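Local coordinates for bifunctional protein PutA (PDB 5UR2) that probably carries out both steps of proline breakdown to glutamate, pairing a flavin-dependent proline dehydrogenase with an NAD-dependent glutamate semialdehyde dehydrogenase, at residues 131-140 with 172-183. Sequence-based numbering, arbitrary orientation.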
loop_
_atom_site.group_PDB
_atom_site.type_symbol
_atom_site.label_atom_id
_atom_site.label_comp_id
_atom_site.label_asym_id
_atom_site.label_seq_id
_atom_site.Cartn_x
_atom_site.Cartn_y
_atom_site.Cartn_z
ATOM N N LYS B 131 -50.338 6.641 -43.378
ATOM C CA LYS B 131 -51.648 6.997 -43.904
ATOM C C LYS B 131 -52.744 6.641 -42.913
ATOM O O LYS B 131 -53.741 7.363 -42.799
ATOM C CB LYS B 131 -51.875 6.316 -45.254
ATOM C CG LYS B 131 -51.131 6.986 -46.411
ATOM C CD LYS B 131 -51.131 6.086 -47.634
ATOM C CE LYS B 131 -51.149 6.883 -48.934
ATOM N NZ LYS B 131 -50.901 6.032 -50.131
ATOM N N LYS B 132 -52.579 5.527 -42.194
ATOM C CA LYS B 132 -53.534 5.173 -41.147
ATOM C C LYS B 132 -53.532 6.214 -40.036
ATOM O O LYS B 132 -54.592 6.596 -39.526
ATOM C CB LYS B 132 -53.214 3.784 -40.592
ATOM C CG LYS B 132 -54.034 3.388 -39.378
ATOM C CD LYS B 132 -54.120 1.875 -39.249
ATOM C CE LYS B 132 -53.648 1.399 -37.888
ATOM N NZ LYS B 132 -54.008 -0.027 -37.679
ATOM N N ALA B 133 -52.345 6.697 -39.657
ATOM C CA ALA B 133 -52.279 7.766 -38.667
ATOM C C ALA B 133 -53.014 9.007 -39.165
ATOM O O ALA B 133 -53.721 9.674 -38.397
ATOM C CB ALA B 133 -50.822 8.085 -38.335
ATOM N N ARG B 134 -52.877 9.318 -40.457
ATOM C CA ARG B 134 -53.583 10.464 -41.014
ATOM C C ARG B 134 -55.098 10.307 -40.885
ATOM O O ARG B 134 -55.792 11.250 -40.481
ATOM C CB ARG B 134 -53.170 10.658 -42.473
ATOM C CG ARG B 134 -51.793 11.309 -42.659
ATOM C CD ARG B 134 -51.477 11.523 -44.143
ATOM N NE ARG B 134 -52.513 12.320 -44.794
ATOM C CZ ARG B 134 -52.564 13.649 -44.767
ATOM N NH1 ARG B 134 -51.627 14.338 -44.123
ATOM N NH2 ARG B 134 -53.554 14.289 -45.387
ATOM N N LYS B 135 -55.625 9.112 -41.165
ATOM C CA LYS B 135 -57.063 8.888 -41.019
ATOM C C LYS B 135 -57.532 9.105 -39.586
ATOM O O LYS B 135 -58.700 9.443 -39.372
ATOM C CB LYS B 135 -57.442 7.477 -41.483
ATOM N N ASN B 136 -56.642 8.951 -38.606
ATOM C CA ASN B 136 -56.966 9.207 -37.213
ATOM C C ASN B 136 -56.541 10.602 -36.767
ATOM O O ASN B 136 -56.306 10.813 -35.574
ATOM C CB ASN B 136 -56.361 8.122 -36.318
ATOM C CG ASN B 136 -57.132 6.802 -36.411
ATOM O OD1 ASN B 136 -56.981 6.052 -37.374
ATOM N ND2 ASN B 136 -57.986 6.533 -35.422
ATOM N N LYS B 137 -56.412 11.543 -37.713
ATOM C CA LYS B 137 -56.162 12.965 -37.439
ATOM C C LYS B 137 -54.796 13.231 -36.816
ATOM O O LYS B 137 -54.658 14.143 -36.004
ATOM C CB LYS B 137 -57.242 13.568 -36.538
ATOM C CG LYS B 137 -58.681 13.385 -36.945
ATOM C CD LYS B 137 -58.918 13.876 -38.346
ATOM C CE LYS B 137 -60.374 14.264 -38.484
ATOM N NZ LYS B 137 -60.648 15.451 -37.609
ATOM N N MET B 138 -53.778 12.478 -37.222
ATOM C CA MET B 138 -52.408 12.694 -36.771
ATOM C C MET B 138 -51.481 12.722 -37.973
ATOM O O MET B 138 -51.625 11.903 -38.891
ATOM C CB MET B 138 -51.933 11.574 -35.812
ATOM C CG MET B 138 -52.655 11.496 -34.473
ATOM S SD MET B 138 -51.961 10.251 -33.356
ATOM C CE MET B 138 -52.315 8.716 -34.211
ATOM N N THR B 139 -50.510 13.633 -37.957
ATOM C CA THR B 139 -49.499 13.638 -39.001
ATOM C C THR B 139 -48.211 13.028 -38.443
ATOM O O THR B 139 -48.224 12.383 -37.387
ATOM C CB THR B 139 -49.318 15.060 -39.568
ATOM O OG1 THR B 139 -48.298 15.048 -40.575
ATOM C CG2 THR B 139 -48.944 16.048 -38.485
ATOM N N PHE B 140 -47.091 13.235 -39.134
ATOM C CA PHE B 140 -45.894 12.463 -38.854
ATOM C C PHE B 140 -44.665 13.283 -39.215
ATOM O O PHE B 140 -44.744 14.260 -39.961
ATOM C CB PHE B 140 -45.894 11.145 -39.651
ATOM C CG PHE B 140 -45.823 11.341 -41.154
ATOM C CD1 PHE B 140 -44.588 11.516 -41.796
ATOM C CD2 PHE B 140 -46.981 11.379 -41.923
ATOM C CE1 PHE B 140 -44.520 11.709 -43.175
ATOM C CE2 PHE B 140 -46.924 11.572 -43.303
ATOM C CZ PHE B 140 -45.705 11.731 -43.932
ATOM N N ASP B 172 -45.914 10.249 -53.453
ATOM C CA ASP B 172 -47.120 9.556 -53.007
ATOM C C ASP B 172 -48.124 10.531 -52.393
ATOM O O ASP B 172 -49.338 10.374 -52.572
ATOM C CB ASP B 172 -46.761 8.441 -52.022
ATOM C CG ASP B 172 -47.893 7.451 -51.825
ATOM O OD1 ASP B 172 -48.038 6.542 -52.674
ATOM O OD2 ASP B 172 -48.632 7.565 -50.827
ATOM N N ALA B 173 -47.644 11.550 -51.676
ATOM C CA ALA B 173 -48.555 12.487 -51.030
ATOM C C ALA B 173 -49.326 13.359 -52.015
ATOM O O ALA B 173 -50.303 14.002 -51.614
ATOM C CB ALA B 173 -47.792 13.365 -50.045
ATOM N N GLU B 174 -48.942 13.379 -53.289
ATOM C CA GLU B 174 -49.735 14.120 -54.268
ATOM C C GLU B 174 -51.178 13.619 -54.327
ATOM O O GLU B 174 -52.084 14.389 -54.660
ATOM C CB GLU B 174 -49.090 14.034 -55.655
ATOM C CG GLU B 174 -47.766 14.781 -55.766
ATOM C CD GLU B 174 -47.104 14.591 -57.112
ATOM O OE1 GLU B 174 -47.753 14.046 -58.024
ATOM O OE2 GLU B 174 -45.928 14.972 -57.260
ATOM N N LYS B 175 -51.419 12.351 -54.000
ATOM C CA LYS B 175 -52.766 11.799 -54.084
ATOM C C LYS B 175 -53.536 11.873 -52.768
ATOM O O LYS B 175 -54.711 11.494 -52.737
ATOM C CB LYS B 175 -52.709 10.341 -54.574
ATOM N N TRP B 176 -52.930 12.389 -51.700
ATOM C CA TRP B 176 -53.571 12.392 -50.389
ATOM C C TRP B 176 -54.651 13.469 -50.315
ATOM O O TRP B 176 -54.452 14.598 -50.773
ATOM C CB TRP B 176 -52.536 12.644 -49.290
ATOM C CG TRP B 176 -51.448 11.607 -49.173
ATOM C CD1 TRP B 176 -51.323 10.443 -49.895
ATOM C CD2 TRP B 176 -50.320 11.654 -48.291
ATOM N NE1 TRP B 176 -50.190 9.764 -49.503
ATOM C CE2 TRP B 176 -49.559 10.481 -48.519
ATOM C CE3 TRP B 176 -49.878 12.571 -47.328
ATOM C CZ2 TRP B 176 -48.376 10.212 -47.830
ATOM C CZ3 TRP B 176 -48.704 12.297 -46.634
ATOM C CH2 TRP B 176 -47.969 11.122 -46.890
ATOM N N ASP B 177 -55.805 13.109 -49.755
ATOM C CA ASP B 177 -56.833 14.100 -49.469
ATOM C C ASP B 177 -56.398 14.989 -48.303
ATOM O O ASP B 177 -55.599 14.586 -47.454
ATOM C CB ASP B 177 -58.162 13.425 -49.141
ATOM C CG ASP B 177 -58.706 12.605 -50.295
ATOM O OD1 ASP B 177 -58.164 12.705 -51.419
ATOM O OD2 ASP B 177 -59.692 11.870 -50.076
ATOM N N GLU B 178 -56.942 16.209 -48.260
ATOM C CA GLU B 178 -56.589 17.154 -47.207
ATOM C C GLU B 178 -57.329 16.853 -45.906
ATOM O O GLU B 178 -58.551 16.659 -45.902
ATOM C CB GLU B 178 -56.895 18.592 -47.631
ATOM C CG GLU B 178 -56.148 19.615 -46.780
ATOM C CD GLU B 178 -56.794 20.995 -46.773
ATOM O OE1 GLU B 178 -58.043 21.072 -46.723
ATOM O OE2 GLU B 178 -56.052 22.004 -46.773
ATOM N N VAL B 179 -56.585 16.835 -44.804
ATOM C CA VAL B 179 -57.133 16.706 -43.460
ATOM C C VAL B 179 -56.793 17.973 -42.687
ATOM O O VAL B 179 -55.702 18.097 -42.125
ATOM C CB VAL B 179 -56.594 15.458 -42.742
ATOM C CG1 VAL B 179 -57.252 15.336 -41.383
ATOM C CG2 VAL B 179 -56.848 14.204 -43.586
ATOM N N PRO B 180 -57.718 18.940 -42.630
ATOM C CA PRO B 180 -57.360 20.300 -42.176
ATOM C C PRO B 180 -56.789 20.366 -40.774
ATOM O O PRO B 180 -55.983 21.267 -40.497
ATOM C CB PRO B 180 -58.681 21.071 -42.285
ATOM C CG PRO B 180 -59.501 20.300 -43.252
ATOM C CD PRO B 180 -59.092 18.863 -43.153
ATOM N N GLN B 181 -57.210 19.474 -39.867
ATOM C CA GLN B 181 -56.648 19.494 -38.521
ATOM C C GLN B 181 -55.132 19.295 -38.548
ATOM O O GLN B 181 -54.422 19.839 -37.694
ATOM C CB GLN B 181 -57.319 18.432 -37.639
ATOM C CG GLN B 181 -56.823 18.446 -36.188
ATOM C CD GLN B 181 -57.629 17.567 -35.240
ATOM O OE1 GLN B 181 -58.670 17.016 -35.610
ATOM N NE2 GLN B 181 -57.110 17.383 -34.020
ATOM N N ILE B 182 -54.615 18.559 -39.532
ATOM C CA ILE B 182 -53.183 18.295 -39.620
ATOM C C ILE B 182 -52.518 18.973 -40.811
ATOM O O ILE B 182 -51.295 19.167 -40.780
ATOM C CB ILE B 182 -52.896 16.782 -39.662
ATOM C CG1 ILE B 182 -53.518 16.168 -40.918
ATOM C CG2 ILE B 182 -53.404 16.114 -38.393
ATOM C CD1 ILE B 182 -53.301 14.661 -41.072
ATOM N N ASP B 183 -53.271 19.356 -41.844
ATOM C CA ASP B 183 -52.685 19.871 -43.075
ATOM C C ASP B 183 -52.768 21.388 -43.176
ATOM O O ASP B 183 -52.394 21.945 -44.213
ATOM C CB ASP B 183 -53.372 19.248 -44.305
ATOM C CG ASP B 183 -53.185 17.734 -44.393
ATOM O OD1 ASP B 183 -52.241 17.205 -43.781
ATOM O OD2 ASP B 183 -53.982 17.070 -45.090
#
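Arg134 grips the carboxylate of Asp183 end-on: NH1 donates to OD1 at 3.0 Å and NH2 to OD2 at 2.8 Å. Both oxygens use their syn lone pairs and the two flat groups lie 6° apart, the geometry of a bidentate salt bridge. A bend at chi3 (56°), after an extended chi2, turns the guanidinium onto this acceptor. NH2 also makes a weak bond to Asp177 O, whereas Asp183 OD2 accepts a second, nearly straight bond from Val179 N, approaching from above the carboxylate plane; the aspartate thus ties the arginine to the N-cap residue of its own short helix. One helical turn earlier, Lys131 NZ bridges to Asp172 OD2 at 2.8 Å on the syn side. The same oxygen takes Trp176 NE1 at 3.0 Å from the anti side, tilted out of the carboxylate plane, a bond that would restrain the indole's rotation. These links tie helix 123-135, which ends in a Schellman motif with Lys137 as C-prime residue and leads into the first strand of the proline dehydrogenase TIM barrel, to the connection after helix 152-173. That helix belongs to the beta-alpha-beta crossover from strand 138-144 to strand 194-197. The guanidinium is sandwiched, with Trp176 CE3 over one face, the planes 27° apart, and Ile182 CD1 over the other. Ile182 CD1 lies 3.5 Å from Arg134 NH1. At the indole's far rim, Trp176 CH2 lies 3.8 Å from Phe140 CE2 and meets the edge of the phenyl ring. Beyond the arginine, Ile182 CG2 packs against Lys137 O, and Ile182 CB lies 4.0 Å from Thr139 CB.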